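Local coordinates for protein beta-hexosaminidase (PDB 6JTJ) that probably recycles peptidoglycan by cleaving the terminal beta-1,4-linked N-acetylglucosamine from peptide-linked cell-wall fragments in the cytoplasm, at residues G144-V149 with L194-G199; P165-D170 with A242-M247; K210-H215 with A253-A258. All blocks are in the same frame, centred on the assembly; numbering follows the deposited sequence.

Contact 1: residues G144-V149 with L194-G199; sequences GQVGRV and LALQKG
Two neighbouring helices of the outer layer of the glycoside hydrolase family 3 barrel, 136-155 and 186-202, meet at G144, G147 and G199 in a close, glycine-lined crossing. Their local axes approach to 6.6 Å and run broadly parallel, with a crossing angle of -37°. This combination of right-handed crossing, glycines at the interface and CA-H...O contacts resembles the GASright helix pair. G147 and G199 face each other, their CA atoms 4.2 Å apart, so backbone lies directly on backbone. Around this point three CA-H groups face carbonyl oxygens of the other helix: G144 CA lies 3.5 Å from A195 O, G199 CA 3.3 Å from G144 O, and R148 CA 3.2 Å from G199 O. The donors alternate between the helices, so each helix both gives and receives. R148 N is also near G199 O, but the angle is too poor for a hydrogen bond; that N-H is already used within its own helix by G144 O. L196 packs beside the crossing. With its CG trans to the backbone N (chi1 -174°), the side chain brings CD1 3.6 Å from G147 N, and the same methyl lies 4.0 Å from V146 CG1, the two side chains crossing at a slant. R148 leaves the interface: its extended chain leads the guanidinium away, and the side chain packs on F371 of helix 369-382. No conventional hydrogen bond joins the two helices here. Cohesion therefore rests on van der Waals packing and weak CA-H...O attraction, made possible largely by the close approach at G147 and G199.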
loop_
_atom_site.group_PDB
_atom_site.type_symbol
_atom_site.label_atom_id
_atom_site.label_comp_id
_atom_site.label_asym_id
_atom_site.label_seq_id
_atom_site.Cartn_x
_atom_site.Cartn_y
_atom_site.Cartn_z
ATOM N N GLY C 144 2.087 23.963 9.974
ATOM C CA GLY C 144 1.201 25.062 9.547
ATOM C C GLY C 144 1.548 25.594 8.177
ATOM O O GLY C 144 0.667 25.847 7.333
ATOM N N GLN C 145 2.836 25.727 7.911
ATOM C CA GLN C 145 3.305 26.175 6.593
ATOM C C GLN C 145 3.048 25.152 5.503
ATOM O O GLN C 145 2.626 25.504 4.400
ATOM C CB GLN C 145 4.809 26.487 6.627
ATOM C CG GLN C 145 5.192 27.697 7.510
ATOM C CD GLN C 145 4.425 28.993 7.147
ATOM O OE1 GLN C 145 4.491 29.496 6.017
ATOM N NE2 GLN C 145 3.607 29.472 8.088
ATOM N N VAL C 146 3.258 23.880 5.810
ATOM C CA VAL C 146 2.938 22.819 4.838
ATOM C C VAL C 146 1.453 22.865 4.496
ATOM O O VAL C 146 1.086 22.869 3.333
ATOM C CB VAL C 146 3.341 21.423 5.356
ATOM C CG1 VAL C 146 2.793 20.335 4.447
ATOM C CG2 VAL C 146 4.861 21.313 5.437
ATOM N N GLY C 147 0.603 22.942 5.510
ATOM C CA GLY C 147 -0.855 23.013 5.283
ATOM C C GLY C 147 -1.270 24.197 4.439
ATOM O O GLY C 147 -2.064 24.081 3.508
ATOM N N ARG C 148 -0.684 25.345 4.747
ATOM C CA ARG C 148 -0.971 26.562 4.001
ATOM C C ARG C 148 -0.594 26.456 2.529
ATOM O O ARG C 148 -1.368 26.821 1.642
ATOM C CB ARG C 148 -0.242 27.743 4.651
ATOM C CG ARG C 148 -0.648 29.091 4.060
ATOM C CD ARG C 148 0.185 30.252 4.572
ATOM N NE ARG C 148 -0.150 31.468 3.805
ATOM C CZ ARG C 148 0.587 32.576 3.741
ATOM N NH1 ARG C 148 1.738 32.649 4.409
ATOM N NH2 ARG C 148 0.178 33.613 2.997
ATOM N N VAL C 149 0.616 25.984 2.263
ATOM C CA VAL C 149 1.071 25.857 0.887
ATOM C C VAL C 149 0.242 24.836 0.149
ATOM O O VAL C 149 -0.217 25.069 -0.967
ATOM C CB VAL C 149 2.556 25.466 0.852
ATOM C CG1 VAL C 149 3.000 25.095 -0.554
ATOM C CG2 VAL C 149 3.401 26.621 1.382
ATOM N N LEU C 194 -3.471 19.051 14.107
ATOM C CA LEU C 194 -4.172 20.304 14.407
ATOM C C LEU C 194 -3.479 21.520 13.815
ATOM O O LEU C 194 -4.120 22.417 13.255
ATOM C CB LEU C 194 -4.320 20.481 15.918
ATOM C CG LEU C 194 -5.291 19.532 16.609
ATOM C CD1 LEU C 194 -5.087 19.571 18.123
ATOM C CD2 LEU C 194 -6.731 19.885 16.263
ATOM N N ALA C 195 -2.150 21.515 13.859
ATOM C CA ALA C 195 -1.368 22.592 13.241
ATOM C C ALA C 195 -1.484 22.575 11.736
ATOM O O ALA C 195 -1.576 23.636 11.075
ATOM C CB ALA C 195 0.097 22.474 13.652
ATOM N N LEU C 196 -1.440 21.381 11.148
ATOM C CA LEU C 196 -1.631 21.293 9.698
ATOM C C LEU C 196 -3.012 21.830 9.349
ATOM O O LEU C 196 -3.174 22.552 8.362
ATOM C CB LEU C 196 -1.502 19.841 9.218
ATOM C CG LEU C 196 -1.555 19.687 7.689
ATOM C CD1 LEU C 196 -0.168 19.766 7.070
ATOM C CD2 LEU C 196 -2.195 18.367 7.312
ATOM N N GLN C 197 -4.006 21.442 10.141
ATOM C CA GLN C 197 -5.405 21.832 9.896
ATOM C C GLN C 197 -5.576 23.362 9.854
ATOM O O GLN C 197 -6.250 23.892 8.971
ATOM C CB GLN C 197 -6.315 21.196 10.958
ATOM C CG GLN C 197 -7.775 21.634 10.893
ATOM C CD GLN C 197 -8.674 20.783 11.759
ATOM O OE1 GLN C 197 -9.374 19.897 11.259
ATOM N NE2 GLN C 197 -8.621 20.999 13.074
ATOM N N LYS C 198 -4.927 24.064 10.775
ATOM C CA LYS C 198 -4.932 25.546 10.774
ATOM C C LYS C 198 -4.280 26.121 9.534
ATOM O O LYS C 198 -4.780 27.079 8.940
ATOM C CB LYS C 198 -4.206 26.082 12.006
ATOM C CG LYS C 198 -4.995 25.921 13.284
ATOM C CD LYS C 198 -4.310 26.587 14.473
ATOM C CE LYS C 198 -4.838 26.010 15.761
ATOM N NZ LYS C 198 -3.791 26.001 16.811
ATOM N N GLY C 199 -3.192 25.493 9.086
ATOM C CA GLY C 199 -2.569 25.864 7.821
ATOM C C GLY C 199 -3.491 25.687 6.637
ATOM O O GLY C 199 -3.585 26.563 5.760
#

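Contact 2: residues P165-D170 with A242-M247; sequences PVLDLD and APFRIM
L167 lies across one face of the F244 ring, with CD1 4.0 Å from the ring centroid and 24° off the normal: a CH-pi contact displaced toward the ring's CD1-CE1 side. The leucine CB also touches the ring, 3.8 Å from F244 CZ, so the side chain meets the ring with both its root and one methyl. Its CG stands beside the backbone N (chi1 -60°), which carries the isopropyl end on toward the helix, where CD1 reaches M247 CG at 3.9 Å. M247 itself folds back at chi2 and chi3, and this double bend swings CE round to the CG-CD side of P165, 3.8 Å from P165 CG; a cis peptide bond precedes that proline. Farther along, the L169 and P243 side chains cross at about a right angle, L169 CD2 lying 4.1 Å from P243 CG, while P243 CB packs on L167 CB. No hydrogen bond crosses the contact, and all six touching residues are buried, so it is a purely apolar seam. It fastens the loop after strand 161-162 to helix 242-249. Helix 186-202 closes in beside it through A193 on L167 and L196 on P165. On the barrel side, P165 and L167 both make backbone hydrogen bonds to K210 of strand 208-212, and the F244 ring packs edge-to-face with F212 of the same strand.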
loop_
_atom_site.group_PDB
_atom_site.type_symbol
_atom_site.label_atom_id
_atom_site.label_comp_id
_atom_site.label_asym_id
_atom_site.label_seq_id
_atom_site.Cartn_x
_atom_site.Cartn_y
_atom_site.Cartn_z
ATOM N N PRO C 165 -5.493 15.342 6.931
ATOM C CA PRO C 165 -4.346 14.497 7.184
ATOM C C PRO C 165 -4.606 13.053 7.581
ATOM O O PRO C 165 -5.654 12.720 8.151
ATOM C CB PRO C 165 -3.712 15.169 8.373
ATOM C CG PRO C 165 -4.887 15.624 9.182
ATOM C CD PRO C 165 -5.897 16.067 8.155
ATOM N N VAL C 166 -3.584 12.236 7.347
ATOM C CA VAL C 166 -3.464 10.926 7.947
ATOM C C VAL C 166 -3.243 11.062 9.457
ATOM O O VAL C 166 -2.322 11.750 9.888
ATOM C CB VAL C 166 -2.295 10.156 7.308
ATOM C CG1 VAL C 166 -2.012 8.859 8.055
ATOM C CG2 VAL C 166 -2.619 9.858 5.854
ATOM N N LEU C 167 -4.097 10.410 10.233
ATOM C CA LEU C 167 -4.048 10.406 11.686
ATOM C C LEU C 167 -3.655 9.041 12.231
ATOM O O LEU C 167 -3.597 8.822 13.441
ATOM C CB LEU C 167 -5.421 10.779 12.233
ATOM C CG LEU C 167 -5.962 12.142 11.828
ATOM C CD1 LEU C 167 -7.339 12.393 12.444
ATOM C CD2 LEU C 167 -5.017 13.249 12.244
ATOM N N ASP C 168 -3.372 8.110 11.324
ATOM C CA ASP C 168 -2.886 6.796 11.696
ATOM C C ASP C 168 -1.557 6.924 12.440
ATOM O O ASP C 168 -0.745 7.799 12.124
ATOM C CB ASP C 168 -2.681 5.941 10.440
ATOM C CG ASP C 168 -3.961 5.809 9.611
ATOM O OD1 ASP C 168 -5.037 5.529 10.196
ATOM O OD2 ASP C 168 -3.863 5.937 8.366
ATOM N N LEU C 169 -1.352 6.057 13.423
ATOM C CA LEU C 169 -0.128 6.091 14.219
ATOM C C LEU C 169 0.917 5.155 13.591
ATOM O O LEU C 169 0.588 4.087 13.102
ATOM C CB LEU C 169 -0.388 5.613 15.644
ATOM C CG LEU C 169 -1.543 6.252 16.426
ATOM C CD1 LEU C 169 -1.573 5.704 17.856
ATOM C CD2 LEU C 169 -1.411 7.763 16.443
ATOM N N ASP C 170 2.166 5.570 13.627
ATOM C CA ASP C 170 3.226 4.749 13.122
ATOM C C ASP C 170 3.653 3.694 14.140
ATOM O O ASP C 170 4.593 3.905 14.868
ATOM C CB ASP C 170 4.435 5.590 12.729
ATOM C CG ASP C 170 5.530 4.725 12.083
ATOM O OD1 ASP C 170 5.218 3.632 11.566
ATOM O OD2 ASP C 170 6.686 5.144 12.051
ATOM N N ALA C 242 -7.460 8.633 19.693
ATOM C CA ALA C 242 -7.367 9.949 20.326
ATOM C C ALA C 242 -7.217 11.089 19.319
ATOM O O ALA C 242 -7.857 12.129 19.473
ATOM C CB ALA C 242 -6.263 9.972 21.374
ATOM N N PRO C 243 -6.380 10.913 18.276
ATOM C CA PRO C 243 -6.276 12.025 17.297
ATOM C C PRO C 243 -7.586 12.315 16.551
ATOM O O PRO C 243 -7.861 13.464 16.229
ATOM C CB PRO C 243 -5.190 11.558 16.328
ATOM C CG PRO C 243 -4.395 10.544 17.094
ATOM C CD PRO C 243 -5.328 9.905 18.084
ATOM N N PHE C 244 -8.386 11.282 16.316
ATOM C CA PHE C 244 -9.671 11.457 15.687
ATOM C C PHE C 244 -10.619 12.239 16.604
ATOM O O PHE C 244 -11.261 13.180 16.145
ATOM C CB PHE C 244 -10.291 10.109 15.289
ATOM C CG PHE C 244 -9.589 9.431 14.129
ATOM C CD1 PHE C 244 -9.874 9.777 12.829
ATOM C CD2 PHE C 244 -8.642 8.449 14.355
ATOM C CE1 PHE C 244 -9.226 9.166 11.767
ATOM C CE2 PHE C 244 -7.987 7.822 13.303
ATOM C CZ PHE C 244 -8.266 8.201 12.003
ATOM N N ARG C 245 -10.672 11.887 17.886
ATOM C CA ARG C 245 -11.500 12.637 18.843
ATOM C C ARG C 245 -11.151 14.107 18.879
ATOM O O ARG C 245 -12.022 14.973 18.796
ATOM C CB ARG C 245 -11.339 12.093 20.252
ATOM C CG ARG C 245 -12.082 10.807 20.499
ATOM C CD ARG C 245 -12.064 10.587 22.007
ATOM N NE ARG C 245 -13.364 10.086 22.545
ATOM C CZ ARG C 245 -13.888 8.883 22.304
ATOM N NH1 ARG C 245 -13.229 8.011 21.569
ATOM N NH2 ARG C 245 -15.073 8.546 22.819
ATOM N N ILE C 246 -9.857 14.376 18.982
ATOM C CA ILE C 246 -9.374 15.733 19.130
ATOM C C ILE C 246 -9.640 16.533 17.848
ATOM O O ILE C 246 -10.085 17.684 17.907
ATOM C CB ILE C 246 -7.879 15.719 19.501
ATOM C CG1 ILE C 246 -7.706 15.097 20.901
ATOM C CG2 ILE C 246 -7.302 17.118 19.469
ATOM C CD1 ILE C 246 -6.269 14.721 21.286
ATOM N N MET C 247 -9.352 15.939 16.689
ATOM C CA MET C 247 -9.614 16.621 15.408
ATOM C C MET C 247 -11.101 16.884 15.202
ATOM O O MET C 247 -11.485 17.956 14.727
ATOM C CB MET C 247 -9.059 15.814 14.264
ATOM C CG MET C 247 -7.546 15.859 14.190
ATOM S SD MET C 247 -6.980 17.404 13.473
ATOM C CE MET C 247 -7.280 17.130 11.737
#

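Contact 3: residues K210-H215 with A253-A258; sequences KHFPGH and AAVMPA. With NAG (2-acetamido-2-deoxy-beta-D-glucopyranose), chain I.
Two cis peptide bonds lie close together in 210-215, one between K210 and H211, where no proline is involved, and one before P213; between them F212 is held to strand 254-257. F212 N donates to M256 O at 2.8 Å, in the carbonyl plane. A258 N returns a nearly straight bond (171°) to F212 O at 2.7 Å, although it lies above that carbonyl's plane. These two bonds bracket P257 in a parallel bridge. Beside them, H211 CA rests 3.1 Å from M256 O, and F212 CB packs on V255 CG1 at 3.5 Å. The cis K210-H211 link probably lets both neighbouring side chains head for the sugar, K210 CB lying over the centre of the imidazole face. H211 NE2 and O3 of N-acetylglucosamine are hydrogen-bonded at 2.9 Å, while D168 holds ND1 and so fixes the ring's rotation. K210 NZ donates to O4 at 3.0 Å and to O3 at 3.2 Å; its salt bridge to E107 and a hydrogen bond to F163 O steady the ammonium, and E107 probably balances its charge. M256 runs alongside K210, with M256 CG touching K210 CD at 3.8 Å. The parallel pair belongs to the TIM-type barrel of family 3, where the C-terminal end of strand 208-212 supplies K210 and H211 to the GlcNAc site.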
loop_
_atom_site.group_PDB
_atom_site.type_symbol
_atom_site.label_atom_id
_atom_site.label_comp_id
_atom_site.label_asym_id
_atom_site.label_seq_id
_atom_site.Cartn_x
_atom_site.Cartn_y
_atom_site.Cartn_z
ATOM N N LYS C 210 -7.831 10.489 8.195
ATOM C CA LYS C 210 -7.768 9.132 7.657
ATOM C C LYS C 210 -6.862 8.279 8.540
ATOM O O LYS C 210 -5.865 8.806 9.030
ATOM C CB LYS C 210 -7.138 9.153 6.257
ATOM C CG LYS C 210 -7.651 10.243 5.360
ATOM C CD LYS C 210 -7.348 9.947 3.888
ATOM C CE LYS C 210 -5.889 10.130 3.525
ATOM N NZ LYS C 210 -5.774 10.473 2.067
ATOM N N HIS C 211 -7.126 6.975 8.739
ATOM C CA HIS C 211 -8.282 6.231 8.250
ATOM C C HIS C 211 -8.973 5.680 9.478
ATOM O O HIS C 211 -8.442 4.814 10.152
ATOM C CB HIS C 211 -7.840 5.103 7.320
ATOM C CG HIS C 211 -6.993 5.569 6.187
ATOM N ND1 HIS C 211 -5.660 5.898 6.336
ATOM C CD2 HIS C 211 -7.284 5.762 4.880
ATOM C CE1 HIS C 211 -5.163 6.258 5.170
ATOM N NE2 HIS C 211 -6.128 6.191 4.273
ATOM N N PHE C 212 -10.149 6.220 9.780
ATOM C CA PHE C 212 -10.853 5.938 11.025
ATOM C C PHE C 212 -11.197 4.460 11.126
ATOM O O PHE C 212 -11.720 3.895 10.167
ATOM C CB PHE C 212 -12.156 6.739 11.084
ATOM C CG PHE C 212 -12.968 6.473 12.316
ATOM C CD1 PHE C 212 -12.714 7.176 13.489
ATOM C CD2 PHE C 212 -13.967 5.538 12.305
ATOM C CE1 PHE C 212 -13.435 6.936 14.626
ATOM C CE2 PHE C 212 -14.722 5.297 13.451
ATOM C CZ PHE C 212 -14.462 5.998 14.606
ATOM N N PRO C 213 -10.990 3.845 12.298
ATOM C CA PRO C 213 -10.513 4.356 13.568
ATOM C C PRO C 213 -9.007 4.194 13.809
ATOM O O PRO C 213 -8.550 4.389 14.957
ATOM C CB PRO C 213 -11.277 3.490 14.560
ATOM C CG PRO C 213 -11.297 2.156 13.885
ATOM C CD PRO C 213 -11.398 2.436 12.421
ATOM N N GLY C 214 -8.237 3.902 12.757
ATOM C CA GLY C 214 -6.772 3.820 12.872
ATOM C C GLY C 214 -6.209 2.650 12.101
ATOM O O GLY C 214 -6.481 1.503 12.417
ATOM N N HIS C 215 -5.426 2.958 11.075
ATOM C CA HIS C 215 -4.878 1.970 10.146
ATOM C C HIS C 215 -3.432 1.583 10.506
ATOM O O HIS C 215 -2.812 0.750 9.829
ATOM C CB HIS C 215 -4.899 2.585 8.741
ATOM C CG HIS C 215 -4.942 1.595 7.618
ATOM N ND1 HIS C 215 -4.021 0.576 7.479
ATOM C CD2 HIS C 215 -5.762 1.506 6.540
ATOM C CE1 HIS C 215 -4.289 -0.118 6.384
ATOM N NE2 HIS C 215 -5.343 0.423 5.796
ATOM N N ALA C 253 -13.694 18.264 9.013
ATOM C CA ALA C 253 -14.887 18.238 8.146
ATOM C C ALA C 253 -15.339 16.858 7.718
ATOM O O ALA C 253 -16.506 16.648 7.423
ATOM C CB ALA C 253 -14.647 19.068 6.906
ATOM N N ALA C 254 -14.396 15.919 7.669
ATOM C CA ALA C 254 -14.682 14.615 7.130
ATOM C C ALA C 254 -13.719 13.579 7.655
ATOM O O ALA C 254 -12.653 13.895 8.205
ATOM C CB ALA C 254 -14.582 14.664 5.623
ATOM N N VAL C 255 -14.095 12.341 7.426
ATOM C CA VAL C 255 -13.303 11.180 7.796
ATOM C C VAL C 255 -13.388 10.167 6.648
ATOM O O VAL C 255 -14.435 10.072 5.984
ATOM C CB VAL C 255 -13.870 10.645 9.112
ATOM C CG1 VAL C 255 -13.774 9.149 9.211
ATOM C CG2 VAL C 255 -13.192 11.331 10.295
ATOM N N MET C 256 -12.284 9.467 6.395
ATOM C CA MET C 256 -12.265 8.301 5.534
ATOM C C MET C 256 -12.032 7.105 6.454
ATOM O O MET C 256 -11.144 7.137 7.300
ATOM C CB MET C 256 -11.091 8.267 4.534
ATOM C CG MET C 256 -11.090 9.289 3.323
ATOM S SD MET C 256 -12.117 8.899 1.907
ATOM C CE MET C 256 -12.147 7.100 1.980
ATOM N N PRO C 257 -12.810 6.032 6.271
ATOM C CA PRO C 257 -12.662 4.886 7.151
ATOM C C PRO C 257 -11.569 3.958 6.688
ATOM O O PRO C 257 -11.235 3.930 5.504
ATOM C CB PRO C 257 -14.023 4.205 7.041
ATOM C CG PRO C 257 -14.399 4.428 5.620
ATOM C CD PRO C 257 -13.842 5.798 5.253
ATOM N N ALA C 258 -11.019 3.204 7.626
ATOM C CA ALA C 258 -10.061 2.155 7.296
ATOM C C ALA C 258 -10.804 0.939 6.741
ATOM O O ALA C 258 -11.847 0.554 7.257
ATOM C CB ALA C 258 -9.266 1.761 8.529
HETATM C C1 NAG I . -7.872 4.880 -0.256
HETATM C C2 NAG I . -6.647 5.439 0.484
HETATM C C3 NAG I . -6.956 6.802 1.055
HETATM C C4 NAG I . -7.543 7.721 -0.014
HETATM C C5 NAG I . -8.808 7.134 -0.608
HETATM C C6 NAG I . -9.290 7.959 -1.805
HETATM C C7 NAG I . -4.983 4.219 1.900
HETATM C C8 NAG I . -3.937 4.715 0.993
HETATM N N2 NAG I . -6.225 4.597 1.577
HETATM O O1 NAG I . -7.478 3.890 -1.188
HETATM O O3 NAG I . -5.774 7.337 1.608
HETATM O O4 NAG I . -7.800 9.007 0.491
HETATM O O5 NAG I . -8.529 5.832 -1.079
HETATM O O6 NAG I . -8.369 7.968 -2.884
HETATM O O7 NAG I . -4.694 3.474 2.852
#

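All three contacts lie within the family 3 N-terminal domain and trace a path from the outer helices to the sugar site. Contact 1 is the outermost and contact 3 the nearest to the chain centre; contact 2 lies between, 15 Å from contact 1 and 8 Å from contact 3 by their centres. Contact 1 touches contact 2 through L194 on M247 and I246, whereas contacts 1 and 3 do not meet. Along the chain, contact 2 interleaves with each of the others, and both segments of contact 1 come before those of contact 3. Helix 186-202 leads into strand 208-212, which bears the ligand-binding K210 and H211; helix 242-249 leads into strand 254-257, which lies beside it.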